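Local coordinates for protein serine protease pet (Escherichia coli, PDB 4OM9) that probably acts as a secreted serine protease enterotoxin of enteroaggregative Escherichia coli, whose passenger carries its protease domain on a long beta-helical stalk, at residues 224-229 with 240-245; 395-399 with 629-634; 820-824 with 844-849. All blocks are in the same frame, centred on the assembly; numbering follows the deposited sequence.

Contact 1: residues 224-229 with 240-245; sequences LLGTTH and TYVTPF
T227 and T243 lock together as the hydrogen-bonded pair of an antiparallel beta hairpin in the second sheet of the chymotrypsin-like protease domain. T227 N reaches T243 O at 3.0 Å, and T243 N returns to T227 O over 2.8 Å, a short bond but a bent one, 138° at the hydrogen. The rungs on either side are single: H229 N to Y241 O at 2.8 Å, and F245 N to L225 O at 2.9 Å, this last almost perfectly straight at 177°. V242 turns its CG1 anti to its own backbone N (chi1 -169°), which sets that methyl against the T227 backbone, 3.3 Å from both T227 N and T227 O. On the same face the methyls T228 CG2 and T240 CG2 meet at 3.7 Å, and V212 of strand 211-216 covers both T228 and V242. L225 and G226 both sit opposite V212, a classic beta bulge in the pairing with strand 211-216, and there G226 CA comes to 3.1 Å from T243 O in a CH...O contact. The other face, with T227 and T243, packs on V70 of the first sheet, so the hairpin lies where the two halves of the protease meet. Both hydroxyls are spent across that seam: T227 OG1 bonds to T69 O and T243 OG1 to N100 O. Next to them H229 ND1 bonds to D101. Backbone bonds join T228 to G209 and S210, the last residue of a Gly-Asp-Ser-Gly sequence and the one after it; in this family that sequence carries the nucleophilic serine. H229 itself slants past T243, its CB 3.6 Å from T243 OG1.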
# COMPACT_ATOMS: atom_id res chain seq x y z
N LEU A 224 -9.74 -20.66 -22.77
CA LEU A 224 -10.59 -21.74 -22.32
C LEU A 224 -10.42 -22.97 -23.22
O LEU A 224 -10.91 -22.95 -24.35
CB LEU A 224 -12.04 -21.30 -22.33
CG LEU A 224 -13.06 -22.25 -21.73
CD1 LEU A 224 -12.89 -22.34 -20.21
CD2 LEU A 224 -14.46 -21.76 -22.10
N LEU A 225 -9.77 -24.02 -22.73
CA LEU A 225 -9.56 -25.25 -23.51
C LEU A 225 -10.87 -25.97 -23.77
O LEU A 225 -11.15 -26.45 -24.89
CB LEU A 225 -8.61 -26.22 -22.80
CG LEU A 225 -8.43 -27.59 -23.50
CD1 LEU A 225 -7.34 -27.51 -24.55
CD2 LEU A 225 -8.09 -28.73 -22.51
N GLY A 226 -11.68 -26.06 -22.72
CA GLY A 226 -12.96 -26.74 -22.80
C GLY A 226 -13.56 -26.86 -21.42
O GLY A 226 -13.23 -26.07 -20.54
N THR A 227 -14.40 -27.87 -21.23
CA THR A 227 -15.15 -28.04 -19.99
C THR A 227 -15.06 -29.48 -19.53
O THR A 227 -15.03 -30.42 -20.35
CB THR A 227 -16.65 -27.63 -20.16
OG1 THR A 227 -17.21 -28.32 -21.29
CG2 THR A 227 -16.74 -26.17 -20.42
N THR A 228 -15.04 -29.67 -18.22
CA THR A 228 -14.73 -30.98 -17.67
C THR A 228 -15.84 -32.01 -17.86
O THR A 228 -16.95 -31.83 -17.38
CB THR A 228 -14.40 -30.85 -16.19
OG1 THR A 228 -13.30 -29.96 -16.06
CG2 THR A 228 -14.05 -32.20 -15.59
N HIS A 229 -15.50 -33.11 -18.52
CA HIS A 229 -16.47 -34.15 -18.88
C HIS A 229 -16.56 -35.33 -17.91
O HIS A 229 -17.66 -35.77 -17.57
CB HIS A 229 -16.18 -34.71 -20.26
CG HIS A 229 -17.00 -35.91 -20.60
ND1 HIS A 229 -18.30 -35.81 -21.07
CD2 HIS A 229 -16.73 -37.23 -20.54
CE1 HIS A 229 -18.78 -37.02 -21.28
NE2 HIS A 229 -17.85 -37.90 -20.96
N THR A 240 -8.48 -37.10 -16.27
CA THR A 240 -9.69 -36.32 -16.49
C THR A 240 -9.91 -36.02 -17.97
O THR A 240 -8.97 -35.71 -18.70
CB THR A 240 -9.66 -35.00 -15.69
OG1 THR A 240 -9.51 -35.30 -14.30
CG2 THR A 240 -10.94 -34.23 -15.91
N TYR A 241 -11.15 -36.10 -18.42
CA TYR A 241 -11.43 -35.81 -19.81
C TYR A 241 -12.13 -34.47 -19.93
O TYR A 241 -13.05 -34.17 -19.19
CB TYR A 241 -12.26 -36.93 -20.43
CG TYR A 241 -11.52 -38.24 -20.32
CD1 TYR A 241 -11.52 -38.95 -19.13
CD2 TYR A 241 -10.77 -38.72 -21.38
CE1 TYR A 241 -10.84 -40.12 -19.00
CE2 TYR A 241 -10.07 -39.90 -21.26
CZ TYR A 241 -10.12 -40.60 -20.06
OH TYR A 241 -9.43 -41.78 -19.90
N VAL A 242 -11.64 -33.68 -20.87
CA VAL A 242 -12.21 -32.39 -21.17
C VAL A 242 -12.88 -32.37 -22.54
O VAL A 242 -12.26 -32.70 -23.56
CB VAL A 242 -11.15 -31.29 -21.15
CG1 VAL A 242 -11.83 -29.92 -21.20
CG2 VAL A 242 -10.26 -31.43 -19.91
N THR A 243 -14.15 -31.97 -22.56
CA THR A 243 -14.84 -31.69 -23.81
C THR A 243 -14.25 -30.42 -24.40
O THR A 243 -14.35 -29.36 -23.80
CB THR A 243 -16.36 -31.53 -23.61
OG1 THR A 243 -16.91 -32.80 -23.24
CG2 THR A 243 -17.04 -31.02 -24.88
N PRO A 244 -13.60 -30.54 -25.56
CA PRO A 244 -12.94 -29.40 -26.20
C PRO A 244 -13.93 -28.32 -26.55
O PRO A 244 -15.00 -28.64 -27.10
CB PRO A 244 -12.33 -30.01 -27.47
CG PRO A 244 -12.28 -31.49 -27.21
CD PRO A 244 -13.48 -31.77 -26.36
N PHE A 245 -13.61 -27.06 -26.25
CA PHE A 245 -14.52 -25.96 -26.58
C PHE A 245 -14.93 -25.98 -28.05
O PHE A 245 -14.09 -26.14 -28.93
CB PHE A 245 -13.90 -24.60 -26.27
CG PHE A 245 -14.68 -23.45 -26.86
CD1 PHE A 245 -15.81 -22.97 -26.23
CD2 PHE A 245 -14.31 -22.89 -28.07
CE1 PHE A 245 -16.55 -21.93 -26.78
CE2 PHE A 245 -15.03 -21.85 -28.62
CZ PHE A 245 -16.16 -21.37 -27.97

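Contact 2: residues 395-399 with 629-634; sequences NNIYV and ITGAGF
N396 OD1 and F634 O are joined by one water, which donates to both: 2.7 Å to the amide oxygen of N396 and 3.0 Å to the carbonyl of F634. This bridge sits at the margin of a long-range contact between a coil of the right-handed beta-helix, strand 397-399, and the tip of a small hairpin that leaves the helix much later in the chain. The tip is a type II' turn, with G631 and A632 at its corners, closed by G633 N to T630 O at 2.8 Å. Next to the water, F634 lays the CD1-CE1 side of its ring obliquely along the coil: CD1 is 3.5 Å from N396 CB, and CE1 is 3.5 Å from Y398 CB. Y398 holds CG anti to its backbone N (chi1 164°), and its ring runs along the turn, edge towards it. G633 O meets the ring at that edge, near the ring plane, 3.2 Å from Y398 CD2. K380 contacts both sides, as a cation-pi neighbour of Y398 and as a donor to A632 O. The Y398 hydroxyl reaches the protease domain, bonding to E113 and to the backbone N of S87, so a single side chain links protease, coil and hairpin. Farther along the same ring edge, Y398 CE2 touches I629 CG2 at 4.2 Å.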
# COMPACT_ATOMS: atom_id res chain seq x y z
N ASN A 395 -31.39 4.57 -7.85
CA ASN A 395 -31.63 4.44 -6.43
C ASN A 395 -30.35 3.86 -5.74
O ASN A 395 -29.85 4.43 -4.77
CB ASN A 395 -32.88 3.59 -6.18
CG ASN A 395 -34.16 4.28 -6.71
OD1 ASN A 395 -34.23 5.51 -6.81
ND2 ASN A 395 -35.17 3.48 -7.04
N ASN A 396 -29.83 2.76 -6.30
CA ASN A 396 -28.60 2.12 -5.87
C ASN A 396 -27.75 1.71 -7.06
O ASN A 396 -28.30 1.23 -8.05
CB ASN A 396 -28.89 0.87 -5.03
CG ASN A 396 -29.62 1.20 -3.76
OD1 ASN A 396 -29.02 1.69 -2.81
ND2 ASN A 396 -30.92 0.93 -3.73
N ILE A 397 -26.43 1.87 -6.95
CA ILE A 397 -25.52 1.44 -8.00
C ILE A 397 -24.55 0.35 -7.52
O ILE A 397 -23.96 0.45 -6.44
CB ILE A 397 -24.72 2.63 -8.53
CG1 ILE A 397 -25.67 3.67 -9.12
CG2 ILE A 397 -23.68 2.18 -9.56
CD1 ILE A 397 -25.04 4.99 -9.42
N TYR A 398 -24.39 -0.70 -8.35
CA TYR A 398 -23.48 -1.81 -8.08
C TYR A 398 -22.42 -1.83 -9.16
O TYR A 398 -22.73 -1.93 -10.35
CB TYR A 398 -24.25 -3.11 -7.99
CG TYR A 398 -23.53 -4.46 -8.08
CD1 TYR A 398 -23.33 -5.07 -9.31
CD2 TYR A 398 -23.19 -5.17 -6.92
CE1 TYR A 398 -22.75 -6.33 -9.39
CE2 TYR A 398 -22.59 -6.43 -6.99
CZ TYR A 398 -22.38 -7.01 -8.24
OH TYR A 398 -21.83 -8.25 -8.38
N VAL A 399 -21.17 -1.67 -8.74
CA VAL A 399 -20.04 -1.61 -9.66
C VAL A 399 -19.21 -2.87 -9.49
O VAL A 399 -18.71 -3.15 -8.39
CB VAL A 399 -19.19 -0.37 -9.39
CG1 VAL A 399 -18.13 -0.17 -10.47
CG2 VAL A 399 -20.11 0.85 -9.28
N ILE A 629 -19.53 -6.85 -0.13
CA ILE A 629 -20.83 -6.66 -0.73
C ILE A 629 -21.71 -7.90 -0.60
O ILE A 629 -21.27 -9.03 -0.91
CB ILE A 629 -20.72 -6.28 -2.21
CG1 ILE A 629 -19.79 -5.07 -2.41
CG2 ILE A 629 -22.11 -6.02 -2.80
CD1 ILE A 629 -20.14 -3.85 -1.56
N THR A 630 -22.95 -7.69 -0.16
CA THR A 630 -23.88 -8.79 0.10
C THR A 630 -25.22 -8.64 -0.60
O THR A 630 -25.40 -7.75 -1.43
CB THR A 630 -24.14 -8.95 1.58
OG1 THR A 630 -24.54 -7.69 2.13
CG2 THR A 630 -22.86 -9.39 2.29
N GLY A 631 -26.15 -9.54 -0.29
CA GLY A 631 -27.47 -9.53 -0.91
C GLY A 631 -27.49 -9.49 -2.42
O GLY A 631 -26.85 -10.29 -3.10
N ALA A 632 -28.24 -8.55 -2.96
CA ALA A 632 -28.32 -8.31 -4.39
C ALA A 632 -27.21 -7.40 -4.85
O ALA A 632 -27.18 -7.00 -6.01
CB ALA A 632 -29.66 -7.70 -4.73
N GLY A 633 -26.31 -7.02 -3.94
CA GLY A 633 -25.21 -6.13 -4.29
C GLY A 633 -25.40 -4.68 -3.89
O GLY A 633 -24.78 -3.77 -4.46
N PHE A 634 -26.24 -4.45 -2.90
CA PHE A 634 -26.61 -3.09 -2.49
C PHE A 634 -26.65 -3.04 -0.98
O PHE A 634 -27.35 -2.25 -0.40
CB PHE A 634 -27.98 -2.71 -3.05
CG PHE A 634 -28.10 -2.97 -4.53
CD1 PHE A 634 -27.39 -2.21 -5.44
CD2 PHE A 634 -28.95 -3.95 -5.01
CE1 PHE A 634 -27.51 -2.42 -6.79
CE2 PHE A 634 -29.07 -4.17 -6.36
CZ PHE A 634 -28.35 -3.41 -7.25
O HOH W 1 -29.27 -0.01 -0.73

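Contact 3: residues 820-824 with 844-849; sequences NSTGS and TTSNSA
T822 and S846 pack against each other from consecutive coils of the beta-helix near its C-terminal end, where the two segments run nearly parallel, 16° apart, and in residue-for-residue register. The spacing is close here, with S821 and T845 CA atoms 4.6 Å apart, and it opens to 5.5 Å between the CA atoms of S824 and S848. In the tight half, T822 CG2 rests on the S846 side chain, 3.6 Å from S846 CB. S846 keeps OG anti to its backbone N (chi1 175°), which brings the hydroxyl within equal reach of the same methyl. Alongside, N820 and T844 lie parallel and point the same way, N820 OD1 3.2 Å from T844 CB; the amide makes no hydrogen bond to the T844 hydroxyl, which is given to E842 O instead. N820 and T822 are exposed to solvent, although T822 CG2 is pressed on S846. The other half is looser: G823 N stands 3.9 Å from N847 CB, and S824 CA, in a buried pair, is 4.0 Å from S848 OG. Hydrogen bonds between the two segments are absent, and several polar groups bond within their own coil instead. An inverse gamma turn centred on T822 brings G823 N to S821 O in a weak bond, and S821 OG weakly meets G823 O. Bonds to flanking coils continue the arrangement: backbone bonds run from N820 to L801 and from S824 to A806, S824 OG meets N805, and T845 O weakly takes N873 ND2. On the 844-849 coil, N847 OD1 bends over to the following backbone nitrogen, S848 N, at 2.7 Å, a weak bond.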
# COMPACT_ATOMS: atom_id res chain seq x y z
N ASN A 820 36.61 11.61 20.79
CA ASN A 820 37.63 11.50 19.74
C ASN A 820 37.48 12.62 18.73
O ASN A 820 36.48 12.70 18.02
CB ASN A 820 37.54 10.16 19.03
CG ASN A 820 38.15 9.03 19.83
OD1 ASN A 820 39.36 8.79 19.75
ND2 ASN A 820 37.33 8.34 20.61
N SER A 821 38.48 13.50 18.65
CA SER A 821 38.35 14.66 17.78
C SER A 821 39.40 14.74 16.68
O SER A 821 40.20 15.67 16.66
CB SER A 821 38.37 15.93 18.62
OG SER A 821 38.41 17.08 17.78
N THR A 822 39.38 13.78 15.77
CA THR A 822 40.19 13.90 14.56
C THR A 822 39.69 15.08 13.74
O THR A 822 38.83 14.94 12.86
CB THR A 822 40.14 12.61 13.71
OG1 THR A 822 39.51 11.55 14.44
CG2 THR A 822 41.55 12.18 13.30
N GLY A 823 40.22 16.27 14.03
CA GLY A 823 39.86 17.45 13.28
C GLY A 823 39.55 18.67 14.13
O GLY A 823 39.79 18.66 15.34
N SER A 824 39.02 19.71 13.50
CA SER A 824 38.70 20.97 14.17
C SER A 824 37.78 20.75 15.37
O SER A 824 36.95 19.84 15.35
CB SER A 824 38.07 21.95 13.18
OG SER A 824 38.90 22.14 12.05
N THR A 844 40.89 11.26 23.25
CA THR A 844 41.94 10.94 22.30
C THR A 844 41.96 11.93 21.14
O THR A 844 41.87 11.54 19.98
CB THR A 844 41.75 9.52 21.73
OG1 THR A 844 41.12 8.68 22.72
CG2 THR A 844 43.07 8.91 21.31
N THR A 845 42.09 13.22 21.44
CA THR A 845 42.06 14.25 20.40
C THR A 845 43.27 14.17 19.49
O THR A 845 44.41 14.32 19.92
CB THR A 845 41.99 15.67 21.00
OG1 THR A 845 42.38 16.63 20.01
CG2 THR A 845 42.90 15.79 22.22
N SER A 846 43.01 13.93 18.21
CA SER A 846 44.07 13.70 17.24
C SER A 846 44.48 14.96 16.48
O SER A 846 45.31 14.89 15.57
CB SER A 846 43.66 12.62 16.23
OG SER A 846 44.64 12.47 15.21
N ASN A 847 43.91 16.11 16.87
CA ASN A 847 44.32 17.39 16.28
C ASN A 847 43.77 18.62 17.00
O ASN A 847 43.44 18.57 18.19
CB ASN A 847 43.90 17.45 14.81
CG ASN A 847 44.91 18.17 13.94
OD1 ASN A 847 44.84 19.39 13.78
ND2 ASN A 847 45.85 17.43 13.36
N SER A 848 43.66 19.70 16.23
CA SER A 848 43.62 21.06 16.73
C SER A 848 42.44 21.46 17.62
O SER A 848 41.52 20.67 17.84
CB SER A 848 43.67 22.01 15.53
OG SER A 848 42.60 21.76 14.64
N ALA A 849 42.54 22.68 18.14
CA ALA A 849 41.43 23.45 18.70
C ALA A 849 41.02 23.09 20.13
O ALA A 849 40.63 21.95 20.41
CB ALA A 849 40.22 23.35 17.79

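Overall arrangement
From the N terminus, the chain first builds the protease domain, where contact 1 closes a hairpin with ten residues between its segments, within the second sheet. It then enters the beta-helix. Contact 2 returns a distant hairpin, after 229 intervening residues, to an early coil, beside a tyrosine that reaches the protease; its centre is about 34 Å from that of contact 1. Contact 3 comes last, joining coils one turn apart, 19 residues between them, toward the far end of the stalk. The three follow in series, none crossing or enclosing another. Contact 3 lies across the chain's centre from both others, about 70 Å from contact 1 and 62 Å from contact 2 between nearest atoms.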